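Local coordinates for membrane protein, putative (Geobacter sulfurreducens PCA, PDB 2QYB) that is the GAF domain of a larger membrane protein that may combine solute transport with phosphatase activity, its own ligand and role being unknown, at residues I40-E45 against P121-L126; V48-S53 against G64-P69; E105-F110 against S127-T132; A111-S116 against L144-A149. All coordinates share one frame; numbering follows the deposited sequence.

Contact 1: residues I40-E45 against P121-L126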
loop_
_atom_site.group_PDB
_atom_site.type_symbol
_atom_site.label_atom_id
_atom_site.label_comp_id
_atom_site.label_asym_id
_atom_site.label_seq_id
_atom_site.Cartn_x
_atom_site.Cartn_y
_atom_site.Cartn_z
ATOM N N ILE A 40 -7.583 3.289 6.949
ATOM C CA ILE A 40 -6.992 3.812 8.200
ATOM C C ILE A 40 -6.499 5.262 7.926
ATOM O O ILE A 40 -5.783 5.502 6.963
ATOM C CB ILE A 40 -5.812 2.943 8.684
ATOM C CG1 ILE A 40 -6.309 1.585 9.173
ATOM C CG2 ILE A 40 -5.006 3.645 9.781
ATOM C CD1 ILE A 40 -5.246 0.494 9.112
ATOM N N ARG A 41 -6.907 6.203 8.769
ATOM C CA ARG A 41 -6.334 7.527 8.800
ATOM C C ARG A 41 -5.613 7.734 10.135
ATOM O O ARG A 41 -6.085 7.260 11.177
ATOM C CB ARG A 41 -7.407 8.603 8.650
ATOM C CG ARG A 41 -8.142 8.513 7.356
ATOM C CD ARG A 41 -9.137 9.642 7.268
ATOM N NE ARG A 41 -9.697 9.763 5.923
ATOM C CZ ARG A 41 -10.619 8.944 5.406
ATOM N NH1 ARG A 41 -11.091 7.902 6.088
ATOM N NH2 ARG A 41 -11.062 9.142 4.180
ATOM N N LEU A 42 -4.493 8.466 10.080
ATOM C CA LEU A 42 -3.745 8.854 11.268
ATOM C C LEU A 42 -3.564 10.358 11.280
ATOM O O LEU A 42 -3.418 10.985 10.243
ATOM C CB LEU A 42 -2.382 8.142 11.321
ATOM C CG LEU A 42 -2.431 6.603 11.332
ATOM C CD1 LEU A 42 -1.023 5.881 11.305
ATOM C CD2 LEU A 42 -3.288 6.104 12.485
ATOM N N VAL A 43 -3.591 10.941 12.467
ATOM C CA VAL A 43 -3.363 12.346 12.575
ATOM C C VAL A 43 -1.913 12.635 12.229
ATOM O O VAL A 43 -1.025 11.903 12.649
ATOM C CB VAL A 43 -3.716 12.914 13.972
ATOM C CG1 VAL A 43 -3.578 14.415 13.932
ATOM C CG2 VAL A 43 -5.141 12.581 14.344
ATOM N N ASP A 44 -1.683 13.695 11.449
ATOM C CA ASP A 44 -0.333 14.159 11.183
ATOM C C ASP A 44 -0.013 15.225 12.236
ATOM O O ASP A 44 -0.865 15.558 13.055
ATOM C CB ASP A 44 -0.186 14.672 9.735
ATOM C CG ASP A 44 -1.001 15.936 9.457
ATOM O OD1 ASP A 44 -1.576 16.504 10.419
ATOM O OD2 ASP A 44 -1.044 16.376 8.281
ATOM N N GLU A 45 1.218 15.732 12.215
ATOM C CA GLU A 45 1.659 16.829 13.107
ATOM C C GLU A 45 0.645 17.991 13.188
ATOM O O GLU A 45 0.390 18.506 14.264
ATOM C CB GLU A 45 3.035 17.404 12.683
ATOM C CG GLU A 45 3.918 16.494 11.755
ATOM C CD GLU A 45 3.540 16.609 10.258
ATOM O OE1 GLU A 45 3.577 17.742 9.706
ATOM O OE2 GLU A 45 3.205 15.573 9.640
ATOM N N PRO A 121 -6.238 9.427 24.149
ATOM C CA PRO A 121 -6.937 10.098 23.089
ATOM C C PRO A 121 -6.626 9.411 21.759
ATOM O O PRO A 121 -5.505 8.994 21.538
ATOM C CB PRO A 121 -6.396 11.546 23.131
ATOM C CG PRO A 121 -5.398 11.619 24.270
ATOM C CD PRO A 121 -5.142 10.241 24.743
ATOM N N PRO A 122 -7.629 9.283 20.894
ATOM C CA PRO A 122 -7.459 8.653 19.617
ATOM C C PRO A 122 -6.463 9.398 18.767
ATOM O O PRO A 122 -6.378 10.634 18.858
ATOM C CB PRO A 122 -8.862 8.712 18.985
ATOM C CG PRO A 122 -9.539 9.812 19.651
ATOM C CD PRO A 122 -9.012 9.752 21.078
ATOM N N PHE A 123 -5.713 8.628 17.986
ATOM C CA PHE A 123 -4.769 9.191 17.042
ATOM C C PHE A 123 -5.034 8.836 15.574
ATOM O O PHE A 123 -4.216 9.157 14.699
ATOM C CB PHE A 123 -3.325 8.883 17.452
ATOM C CG PHE A 123 -3.016 7.428 17.644
ATOM C CD1 PHE A 123 -2.784 6.924 18.921
ATOM C CD2 PHE A 123 -2.877 6.588 16.574
ATOM C CE1 PHE A 123 -2.461 5.596 19.115
ATOM C CE2 PHE A 123 -2.550 5.259 16.771
ATOM C CZ PHE A 123 -2.352 4.771 18.031
ATOM N N GLY A 124 -6.202 8.229 15.342
ATOM C CA GLY A 124 -6.699 7.891 14.026
ATOM C C GLY A 124 -8.114 7.329 14.017
ATOM O O GLY A 124 -8.749 7.188 15.058
ATOM N N ILE A 125 -8.599 7.040 12.803
ATOM C CA ILE A 125 -9.889 6.401 12.547
ATOM C C ILE A 125 -9.753 5.184 11.594
ATOM O O ILE A 125 -9.092 5.241 10.602
ATOM C CB ILE A 125 -10.889 7.411 11.951
ATOM C CG1 ILE A 125 -11.207 8.510 12.991
ATOM C CG2 ILE A 125 -12.182 6.741 11.568
ATOM C CD1 ILE A 125 -11.966 8.023 14.284
ATOM N N LEU A 126 -10.383 4.092 11.950
ATOM C CA LEU A 126 -10.579 2.990 11.076
ATOM C C LEU A 126 -11.990 3.138 10.520
ATOM O O LEU A 126 -12.925 3.086 11.285
ATOM C CB LEU A 126 -10.429 1.660 11.858
ATOM C CG LEU A 126 -10.921 0.403 11.150
ATOM C CD1 LEU A 126 -10.117 0.207 9.826
ATOM C CD2 LEU A 126 -10.948 -0.889 12.080
HETATM O O HOH W 1 -10.507 6.687 8.587
#
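R41 and I125 exchange both of their backbone hydrogen bonds across two antiparallel strands. R41 N gives its proton to I125 O at 3.0 Å, almost straight (171°) and in the carbonyl plane, and I125 N donates back to R41 O at 3.0 Å. I125 O is gripped a second time by a water, which donates to it at 2.9 Å. The same water accepts from R41 NH1 at 2.8 Å, lying at the edge of the guanidinium and in its plane. NH2 of R41 is taken up by the carbonyls of A63 and K65, so this buried guanidinium is fixed between the strand pair and the loop that follows strand 49-56. Further along, V43 N donates to F123 O at 2.9 Å, and L42 CA makes a CA-H...O contact with the same oxygen.

On the other face, I40 CG1 meets L126 CD1 at 4.1 Å. The F123 ring, turned between its backbone N and carbonyl carbon (chi1 55°), lies alongside L42 and receives L42 CD2 at its edge. F123 and G124 both face I115 in a classic beta bulge, beside this pairing of the first and fifth strands of the 2-1-5-4-3 antiparallel sheet of a GAF domain.

Contact 2: residues V48-S53 against G64-P69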
loop_
_atom_site.group_PDB
_atom_site.type_symbol
_atom_site.label_atom_id
_atom_site.label_comp_id
_atom_site.label_asym_id
_atom_site.label_seq_id
_atom_site.Cartn_x
_atom_site.Cartn_y
_atom_site.Cartn_z
ATOM N N VAL A 48 -4.372 16.941 10.979
ATOM C CA VAL A 48 -5.214 16.416 9.898
ATOM C C VAL A 48 -5.213 14.850 9.904
ATOM O O VAL A 48 -4.168 14.216 10.095
ATOM C CB VAL A 48 -4.718 16.958 8.503
ATOM C CG1 VAL A 48 -5.544 16.372 7.319
ATOM C CG2 VAL A 48 -4.705 18.468 8.481
ATOM N N LEU A 49 -6.388 14.252 9.692
ATOM C CA LEU A 49 -6.533 12.795 9.517
ATOM C C LEU A 49 -6.159 12.400 8.086
ATOM O O LEU A 49 -6.947 12.558 7.144
ATOM C CB LEU A 49 -7.953 12.324 9.840
ATOM C CG LEU A 49 -8.313 12.177 11.325
ATOM C CD1 LEU A 49 -9.802 11.931 11.462
ATOM C CD2 LEU A 49 -7.512 11.039 12.000
ATOM N N ARG A 50 -4.931 11.912 7.942
ATOM C CA ARG A 50 -4.366 11.560 6.674
ATOM C C ARG A 50 -4.606 10.083 6.399
ATOM O O ARG A 50 -4.322 9.231 7.258
ATOM C CB ARG A 50 -2.856 11.821 6.698
ATOM C CG ARG A 50 -2.418 13.292 6.879
ATOM C CD ARG A 50 -2.441 14.123 5.606
ATOM N NE ARG A 50 -1.991 13.360 4.436
ATOM C CZ ARG A 50 -0.743 13.297 3.939
ATOM N NH1 ARG A 50 -0.507 12.522 2.880
ATOM N NH2 ARG A 50 0.274 13.967 4.482
ATOM N N VAL A 51 -5.058 9.783 5.183
ATOM C CA VAL A 51 -5.094 8.396 4.688
ATOM C C VAL A 51 -3.697 7.764 4.610
ATOM O O VAL A 51 -2.796 8.243 3.873
ATOM C CB VAL A 51 -5.730 8.278 3.302
ATOM C CG1 VAL A 51 -5.697 6.819 2.855
ATOM C CG2 VAL A 51 -7.153 8.867 3.321
ATOM N N ARG A 52 -3.520 6.705 5.417
ATOM C CA ARG A 52 -2.240 5.997 5.502
ATOM C C ARG A 52 -2.323 4.540 5.048
ATOM O O ARG A 52 -1.317 3.941 4.795
ATOM C CB ARG A 52 -1.703 6.075 6.936
ATOM C CG ARG A 52 -1.422 7.499 7.423
ATOM C CD ARG A 52 -0.657 8.326 6.375
ATOM N NE ARG A 52 -0.025 9.499 6.940
ATOM C CZ ARG A 52 0.770 10.316 6.271
ATOM N NH1 ARG A 52 1.037 10.084 5.003
ATOM N NH2 ARG A 52 1.311 11.374 6.870
ATOM N N SER A 53 -3.507 3.975 4.947
ATOM C CA SER A 53 -3.650 2.608 4.529
ATOM C C SER A 53 -5.068 2.390 4.100
ATOM O O SER A 53 -5.957 3.005 4.606
ATOM C CB SER A 53 -3.310 1.665 5.694
ATOM O OG SER A 53 -3.492 0.316 5.317
ATOM N N GLY A 64 -12.522 8.538 0.343
ATOM C CA GLY A 64 -11.049 8.455 0.225
ATOM C C GLY A 64 -10.092 9.618 0.566
ATOM O O GLY A 64 -8.824 9.471 0.370
ATOM N N LYS A 65 -10.627 10.753 1.048
ATOM C CA LYS A 65 -9.787 11.956 1.218
ATOM C C LYS A 65 -9.180 12.127 2.624
ATOM O O LYS A 65 -9.515 11.428 3.544
ATOM C CB LYS A 65 -10.576 13.209 0.834
ATOM C CG LYS A 65 -11.031 13.196 -0.624
ATOM C CD LYS A 65 -12.230 14.085 -0.863
ATOM C CE LYS A 65 -12.615 14.106 -2.334
ATOM N NZ LYS A 65 -12.990 15.483 -2.800
ATOM N N ASP A 66 -8.298 13.104 2.773
ATOM C CA ASP A 66 -7.818 13.500 4.076
ATOM C C ASP A 66 -8.830 14.419 4.777
ATOM O O ASP A 66 -9.495 15.216 4.109
ATOM C CB ASP A 66 -6.459 14.185 3.908
ATOM C CG ASP A 66 -5.375 13.221 3.434
ATOM O OD1 ASP A 66 -5.588 11.981 3.444
ATOM O OD2 ASP A 66 -4.306 13.725 3.055
ATOM N N TRP A 67 -8.969 14.296 6.104
ATOM C CA TRP A 67 -9.955 15.100 6.851
ATOM C C TRP A 67 -9.402 15.875 8.053
ATOM O O TRP A 67 -8.798 15.308 8.988
ATOM C CB TRP A 67 -11.159 14.227 7.280
ATOM C CG TRP A 67 -11.907 13.768 6.071
ATOM C CD1 TRP A 67 -11.668 12.639 5.350
ATOM C CD2 TRP A 67 -12.937 14.485 5.364
ATOM N NE1 TRP A 67 -12.496 12.580 4.273
ATOM C CE2 TRP A 67 -13.302 13.691 4.257
ATOM C CE3 TRP A 67 -13.601 15.705 5.579
ATOM C CZ2 TRP A 67 -14.289 14.086 3.324
ATOM C CZ3 TRP A 67 -14.614 16.090 4.666
ATOM C CH2 TRP A 67 -14.939 15.278 3.548
ATOM N N GLU A 68 -9.612 17.193 8.012
ATOM C CA GLU A 68 -9.619 18.007 9.232
ATOM C C GLU A 68 -10.859 17.597 10.048
ATOM O O GLU A 68 -12.019 17.776 9.599
ATOM C CB GLU A 68 -9.665 19.495 8.923
ATOM C CG GLU A 68 -8.535 19.961 8.003
ATOM C CD GLU A 68 -8.371 21.477 7.944
ATOM O OE1 GLU A 68 -9.277 22.227 8.381
ATOM O OE2 GLU A 68 -7.319 21.904 7.445
ATOM N N PRO A 69 -10.620 17.036 11.249
ATOM C CA PRO A 69 -11.752 16.527 12.012
ATOM C C PRO A 69 -12.706 17.663 12.406
ATOM O O PRO A 69 -12.270 18.757 12.790
ATOM C CB PRO A 69 -11.101 15.848 13.221
ATOM C CG PRO A 69 -9.775 16.459 13.333
ATOM C CD PRO A 69 -9.342 16.878 11.964
HETATM O O HOH W 2 -2.823 10.753 2.842
#
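R50 and D66 form a salt bridge that depends on how the arginine folds. R50 starts out from the strand away from the loop, but bends at chi2 (-82°) and again at chi3 (-38°), which brings NE back to 2.7 Å from D66 OD2. The bond is weak in its angle, and the guanidinium and carboxylate planes stand 48° apart, so the two groups meet obliquely. With CG beside its own backbone N, D66 turns one oxygen to each partner. The other oxygen, D66 OD1, accepts from V51 N at 2.9 Å, the donor coming from above the carboxylate plane. A water that accepts from R50 NH1 at 2.9 Å also sits within bonding distance of D66 OD1 and V51 O. An alanine in place of D66 would probably leave V51 N without its acceptor, R50 NE without its countercharge and the bent arginine less firmly placed.

Beside this site the backbones make a single antiparallel bridge: L49 N reaches W67 O at 2.7 Å, and W67 N reaches L49 O at 2.9 Å. V51 lays CG2 against G64 O at 3.4 Å, while V48 extends CG2 to E68 CG at 4.1 Å.

The loop thus runs along the outer edge of strand 49-56, whose other edge is bonded to strand 37-43. L49 and P69 both rest on F79 of helix 74-81. R52, with NH1 over one face of the R50 guanidinium, makes a salt bridge to D17 of the second subunit, and S53 packs on helix 10-32 of its own chain.

Contact 3: residues E105-F110 against S127-T132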
loop_
_atom_site.group_PDB
_atom_site.type_symbol
_atom_site.label_atom_id
_atom_site.label_comp_id
_atom_site.label_asym_id
_atom_site.label_seq_id
_atom_site.Cartn_x
_atom_site.Cartn_y
_atom_site.Cartn_z
ATOM N N GLU A 105 -22.280 5.883 -5.032
ATOM C CA GLU A 105 -21.129 4.989 -5.000
ATOM C C GLU A 105 -21.531 3.540 -4.687
ATOM O O GLU A 105 -20.677 2.656 -4.729
ATOM C CB GLU A 105 -20.126 5.415 -3.904
ATOM C CG GLU A 105 -19.525 6.798 -4.042
ATOM C CD GLU A 105 -18.053 6.783 -4.441
ATOM O OE1 GLU A 105 -17.606 5.852 -5.165
ATOM O OE2 GLU A 105 -17.337 7.724 -4.054
ATOM N N GLY A 106 -22.789 3.293 -4.321
ATOM C CA GLY A 106 -23.243 1.927 -4.012
ATOM C C GLY A 106 -23.102 1.490 -2.553
ATOM O O GLY A 106 -23.374 0.339 -2.204
ATOM N N ILE A 107 -22.713 2.419 -1.685
ATOM C CA ILE A 107 -22.547 2.141 -0.235
ATOM C C ILE A 107 -23.866 1.892 0.518
ATOM O O ILE A 107 -24.732 2.773 0.573
ATOM C CB ILE A 107 -21.787 3.295 0.476
ATOM C CG1 ILE A 107 -20.378 3.471 -0.162
ATOM C CG2 ILE A 107 -21.725 3.028 2.014
ATOM C CD1 ILE A 107 -19.710 4.908 0.037
ATOM N N LYS A 108 -23.992 0.708 1.120
ATOM C CA LYS A 108 -25.196 0.327 1.886
ATOM C C LYS A 108 -25.088 0.596 3.384
ATOM O O LYS A 108 -26.072 0.806 4.063
ATOM C CB LYS A 108 -25.497 -1.170 1.665
ATOM C CG LYS A 108 -25.834 -1.428 0.226
ATOM C CD LYS A 108 -26.500 -2.771 -0.057
ATOM C CE LYS A 108 -26.946 -2.812 -1.543
ATOM N NZ LYS A 108 -27.723 -1.541 -1.978
ATOM N N SER A 109 -23.871 0.588 3.879
ATOM C CA SER A 109 -23.591 0.358 5.299
ATOM C C SER A 109 -22.159 0.905 5.596
ATOM O O SER A 109 -21.254 0.745 4.759
ATOM C CB SER A 109 -23.679 -1.142 5.485
ATOM O OG SER A 109 -23.589 -1.533 6.826
ATOM N N PHE A 110 -21.940 1.596 6.712
ATOM C CA PHE A 110 -20.568 1.990 7.068
ATOM C C PHE A 110 -20.363 2.218 8.544
ATOM O O PHE A 110 -21.321 2.292 9.303
ATOM C CB PHE A 110 -20.058 3.213 6.248
ATOM C CG PHE A 110 -20.721 4.509 6.603
ATOM C CD1 PHE A 110 -20.242 5.285 7.652
ATOM C CD2 PHE A 110 -21.832 4.941 5.903
ATOM C CE1 PHE A 110 -20.870 6.473 8.004
ATOM C CE2 PHE A 110 -22.449 6.133 6.231
ATOM C CZ PHE A 110 -21.966 6.903 7.288
ATOM N N SER A 127 -12.120 3.347 9.206
ATOM C CA SER A 127 -13.412 3.532 8.522
ATOM C C SER A 127 -13.661 2.330 7.645
ATOM O O SER A 127 -12.769 1.926 6.915
ATOM C CB SER A 127 -13.400 4.783 7.618
ATOM O OG SER A 127 -12.864 5.935 8.290
ATOM N N VAL A 128 -14.864 1.773 7.670
ATOM C CA VAL A 128 -15.178 0.593 6.843
ATOM C C VAL A 128 -16.541 0.688 6.170
ATOM O O VAL A 128 -17.500 1.190 6.730
ATOM C CB VAL A 128 -15.121 -0.701 7.691
ATOM C CG1 VAL A 128 -13.744 -0.842 8.327
ATOM C CG2 VAL A 128 -16.173 -0.687 8.804
ATOM N N PHE A 129 -16.635 0.133 4.976
ATOM C CA PHE A 129 -17.799 0.334 4.114
ATOM C C PHE A 129 -18.159 -0.964 3.423
ATOM O O PHE A 129 -17.304 -1.644 2.933
ATOM C CB PHE A 129 -17.454 1.364 3.043
ATOM C CG PHE A 129 -16.919 2.644 3.589
ATOM C CD1 PHE A 129 -17.790 3.763 3.780
ATOM C CD2 PHE A 129 -15.552 2.768 3.901
ATOM C CE1 PHE A 129 -17.312 4.946 4.268
ATOM C CE2 PHE A 129 -15.077 3.942 4.394
ATOM C CZ PHE A 129 -15.947 5.044 4.590
ATOM N N SER A 130 -19.423 -1.304 3.404
ATOM C CA SER A 130 -19.925 -2.377 2.558
ATOM C C SER A 130 -20.807 -1.783 1.429
ATOM O O SER A 130 -21.719 -1.041 1.693
ATOM C CB SER A 130 -20.743 -3.360 3.392
ATOM O OG SER A 130 -21.387 -4.322 2.579
ATOM N N ARG A 131 -20.474 -2.111 0.181
ATOM C CA ARG A 131 -21.382 -1.963 -0.961
ATOM C C ARG A 131 -22.253 -3.222 -1.165
ATOM O O ARG A 131 -22.933 -3.364 -2.198
ATOM C CB ARG A 131 -20.579 -1.652 -2.236
ATOM C CG ARG A 131 -19.932 -0.286 -2.165
ATOM C CD ARG A 131 -19.215 0.096 -3.419
ATOM N NE ARG A 131 -17.983 -0.672 -3.521
ATOM C CZ ARG A 131 -16.770 -0.241 -3.170
ATOM N NH1 ARG A 131 -16.591 1.001 -2.705
ATOM N NH2 ARG A 131 -15.718 -1.065 -3.323
ATOM N N THR A 132 -22.248 -4.111 -0.168
ATOM C CA THR A 132 -22.730 -5.506 -0.343
ATOM C C THR A 132 -23.991 -5.747 0.518
ATOM O O THR A 132 -24.958 -6.304 0.019
ATOM C CB THR A 132 -21.593 -6.587 0.003
ATOM O OG1 THR A 132 -20.353 -6.281 -0.677
ATOM C CG2 THR A 132 -22.038 -8.039 -0.341
#
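S130 O is gripped by two successive backbone donors, K108 N at 2.9 Å and, more weakly, S109 N at 3.5 Å. K108 and S109 together face the one residue S130, which makes this a classic beta bulge. S130 N closes the pairing by donating to S109 O at 3.1 Å. S130 OG accepts from T132 N at 2.9 Å, an ST turn that ends the strand, and is also bonded to K34 O.

At the next pair along the strands, F110 and F129 form a non-hydrogen-bonded pair. With chi1 at 70°, CG of F110 sits flanked by both of its backbone neighbours; the ring leads away from F129 and leaves F110 CB pressed on F129 CD1 at 3.4 Å. The two rings pass obliquely, with centroids 6.0 Å apart and planes at 31°. I107 CD1 approaches F129 CD1 as well, at 4.4 Å. An alanine at F129 would probably open a gap beside F110 CB and I107 CD1, which would lose the ring they rest on.

R131 runs its aliphatic part over the end of helix 96-104, where G106, with positive phi, closes a Schellman motif. R131 CD lies 3.2 Å from E105 O, and its bent chain takes NH2 to K57 O.

Around this hairpin, M102 of helix 96-104 backs I107 and F110, and Y74 of helix 74-81 meets the F110 ring edge-to-face. F129 packs on L37 of the adjoining strand 37-43, while F110 bonds through its backbone to V87 of strand 85-87.

Contact 4: residues A111-S116 against L144-A149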
loop_
_atom_site.group_PDB
_atom_site.type_symbol
_atom_site.label_atom_id
_atom_site.label_comp_id
_atom_site.label_asym_id
_atom_site.label_seq_id
_atom_site.Cartn_x
_atom_site.Cartn_y
_atom_site.Cartn_z
ATOM N N ALA A 111 -19.096 2.313 8.944
ATOM C CA ALA A 111 -18.713 2.527 10.361
ATOM C C ALA A 111 -17.382 3.271 10.461
ATOM O O ALA A 111 -16.512 3.083 9.620
ATOM C CB ALA A 111 -18.625 1.197 11.108
ATOM N N HIS A 112 -17.270 4.151 11.465
ATOM C CA HIS A 112 -16.019 4.816 11.823
ATOM C C HIS A 112 -15.654 4.494 13.268
ATOM O O HIS A 112 -16.436 4.731 14.169
ATOM C CB HIS A 112 -16.116 6.330 11.596
ATOM C CG HIS A 112 -16.338 6.707 10.167
ATOM N ND1 HIS A 112 -17.553 7.155 9.681
ATOM C CD2 HIS A 112 -15.497 6.698 9.113
ATOM C CE1 HIS A 112 -17.444 7.412 8.389
ATOM N NE2 HIS A 112 -16.203 7.150 8.021
ATOM N N ILE A 113 -14.436 3.980 13.468
ATOM C CA ILE A 113 -13.994 3.432 14.734
ATOM C C ILE A 113 -12.721 4.119 15.135
ATOM O O ILE A 113 -11.728 4.055 14.405
ATOM C CB ILE A 113 -13.720 1.913 14.637
ATOM C CG1 ILE A 113 -14.973 1.172 14.117
ATOM C CG2 ILE A 113 -13.208 1.350 16.003
ATOM C CD1 ILE A 113 -14.747 0.672 12.703
ATOM N N PRO A 114 -12.720 4.760 16.315
ATOM C CA PRO A 114 -11.508 5.441 16.760
ATOM C C PRO A 114 -10.360 4.474 16.984
ATOM O O PRO A 114 -10.571 3.287 17.359
ATOM C CB PRO A 114 -11.935 6.103 18.081
ATOM C CG PRO A 114 -13.390 6.169 18.041
ATOM C CD PRO A 114 -13.796 4.897 17.303
ATOM N N ILE A 115 -9.157 4.956 16.700
ATOM C CA ILE A 115 -7.945 4.157 16.897
ATOM C C ILE A 115 -7.212 4.813 18.080
ATOM O O ILE A 115 -6.713 5.940 17.988
ATOM C CB ILE A 115 -7.083 4.086 15.645
ATOM C CG1 ILE A 115 -7.788 3.339 14.517
ATOM C CG2 ILE A 115 -5.717 3.421 15.951
ATOM C CD1 ILE A 115 -6.966 3.407 13.193
ATOM N N SER A 116 -7.242 4.126 19.210
ATOM C CA SER A 116 -6.670 4.641 20.430
ATOM C C SER A 116 -6.210 3.499 21.297
ATOM O O SER A 116 -6.778 2.405 21.309
ATOM C CB SER A 116 -7.698 5.447 21.225
ATOM O OG SER A 116 -8.885 4.684 21.388
ATOM N N LEU A 144 -15.364 -6.897 17.127
ATOM C CA LEU A 144 -14.205 -7.321 16.394
ATOM C C LEU A 144 -13.460 -6.119 15.791
ATOM O O LEU A 144 -12.230 -6.081 15.817
ATOM C CB LEU A 144 -14.594 -8.373 15.329
ATOM C CG LEU A 144 -13.496 -8.816 14.340
ATOM C CD1 LEU A 144 -13.471 -10.332 14.073
ATOM C CD2 LEU A 144 -13.594 -8.062 12.995
ATOM N N LEU A 145 -14.205 -5.123 15.306
ATOM C CA LEU A 145 -13.585 -3.908 14.736
ATOM C C LEU A 145 -12.798 -3.110 15.786
ATOM O O LEU A 145 -11.709 -2.603 15.523
ATOM C CB LEU A 145 -14.647 -3.029 14.065
ATOM C CG LEU A 145 -15.259 -3.721 12.850
ATOM C CD1 LEU A 145 -16.500 -2.980 12.367
ATOM C CD2 LEU A 145 -14.199 -3.986 11.701
ATOM N N GLU A 146 -13.361 -3.027 16.979
ATOM C CA GLU A 146 -12.694 -2.370 18.076
ATOM C C GLU A 146 -11.468 -3.167 18.478
ATOM O O GLU A 146 -10.459 -2.588 18.885
ATOM C CB GLU A 146 -13.645 -2.217 19.271
ATOM C CG GLU A 146 -14.704 -1.192 19.011
ATOM C CD GLU A 146 -15.595 -0.929 20.231
ATOM O OE1 GLU A 146 -16.496 -1.791 20.528
ATOM O OE2 GLU A 146 -15.398 0.169 20.870
ATOM N N SER A 147 -11.522 -4.486 18.347
ATOM C CA SER A 147 -10.304 -5.277 18.638
ATOM C C SER A 147 -9.252 -4.993 17.553
ATOM O O SER A 147 -8.088 -4.682 17.846
ATOM C CB SER A 147 -10.570 -6.786 18.715
ATOM O OG SER A 147 -11.247 -7.116 19.896
ATOM N N LEU A 148 -9.669 -5.073 16.303
ATOM C CA LEU A 148 -8.772 -4.720 15.227
ATOM C C LEU A 148 -8.131 -3.320 15.531
ATOM O O LEU A 148 -6.913 -3.133 15.400
ATOM C CB LEU A 148 -9.538 -4.739 13.876
ATOM C CG LEU A 148 -8.793 -4.863 12.501
ATOM C CD1 LEU A 148 -9.587 -4.234 11.399
ATOM C CD2 LEU A 148 -7.311 -4.399 12.422
ATOM N N ALA A 149 -8.962 -2.360 15.959
ATOM C CA ALA A 149 -8.556 -0.943 16.087
ATOM C C ALA A 149 -7.521 -0.788 17.208
ATOM O O ALA A 149 -6.550 0.014 17.089
ATOM C CB ALA A 149 -9.805 -0.005 16.299
#
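This is apolar packing of a helix on a sheet: helix 139-158 lies against strand 109-115, with no hydrogen bond between the two segments. Their axes approach to 8.3 Å and run in roughly the same sense, at a crossing angle of -36°. I113 carries most of the contact from the strand, and its two branches part along the helix. CG2 abuts A149 CB at 3.7 Å, while CD1 reaches back to L145 CB at 3.9 Å, the I113 and L145 side chains crossing at about a right angle. The chi2 of I113 (109°) falls off the staggered positions, which may reflect its fit between these neighbours. L145 and A149 lie one helical turn apart. The small A149 lets the helix settle close, its CB 3.5 Å from P114 O, and I115 adds CG2 at 3.7 Å from A149 O.

I113 faces the helix, whereas the preceding H112, on the opposite face of the sheet, packs on Y74, I75 and A78 of helix 74-81. L148 turns to L25 and L29 of helix 10-32. A sheet with N- and C-terminal helices packed on one face is characteristic of the GAF fold, whose ligand pocket, where present, usually lies opposite.

All four contacts build on one antiparallel sheet. Contacts 1 and 2, with centres 8 Å apart, touch through I40 N, 2.9 Å from S53 O, and through R41 NE, which packs 3.5 Å from W67 CD1; both also reach the second subunit. Contacts 1 and 3 divide strand 124-130 between them, their centres about 21 Å apart, yet R41 NH1 packs on S127 OG at 3.4 Å. Contact 4 shares strand 109-115 with contact 3 and is joined to it by V128 N and A111 O, 2.9 Å apart, and to contact 1 by L126 N and I113 O, 2.8 Å apart. Contacts 2 and 4 do not touch, their nearest atoms being about 8 Å apart. No ligand site is established.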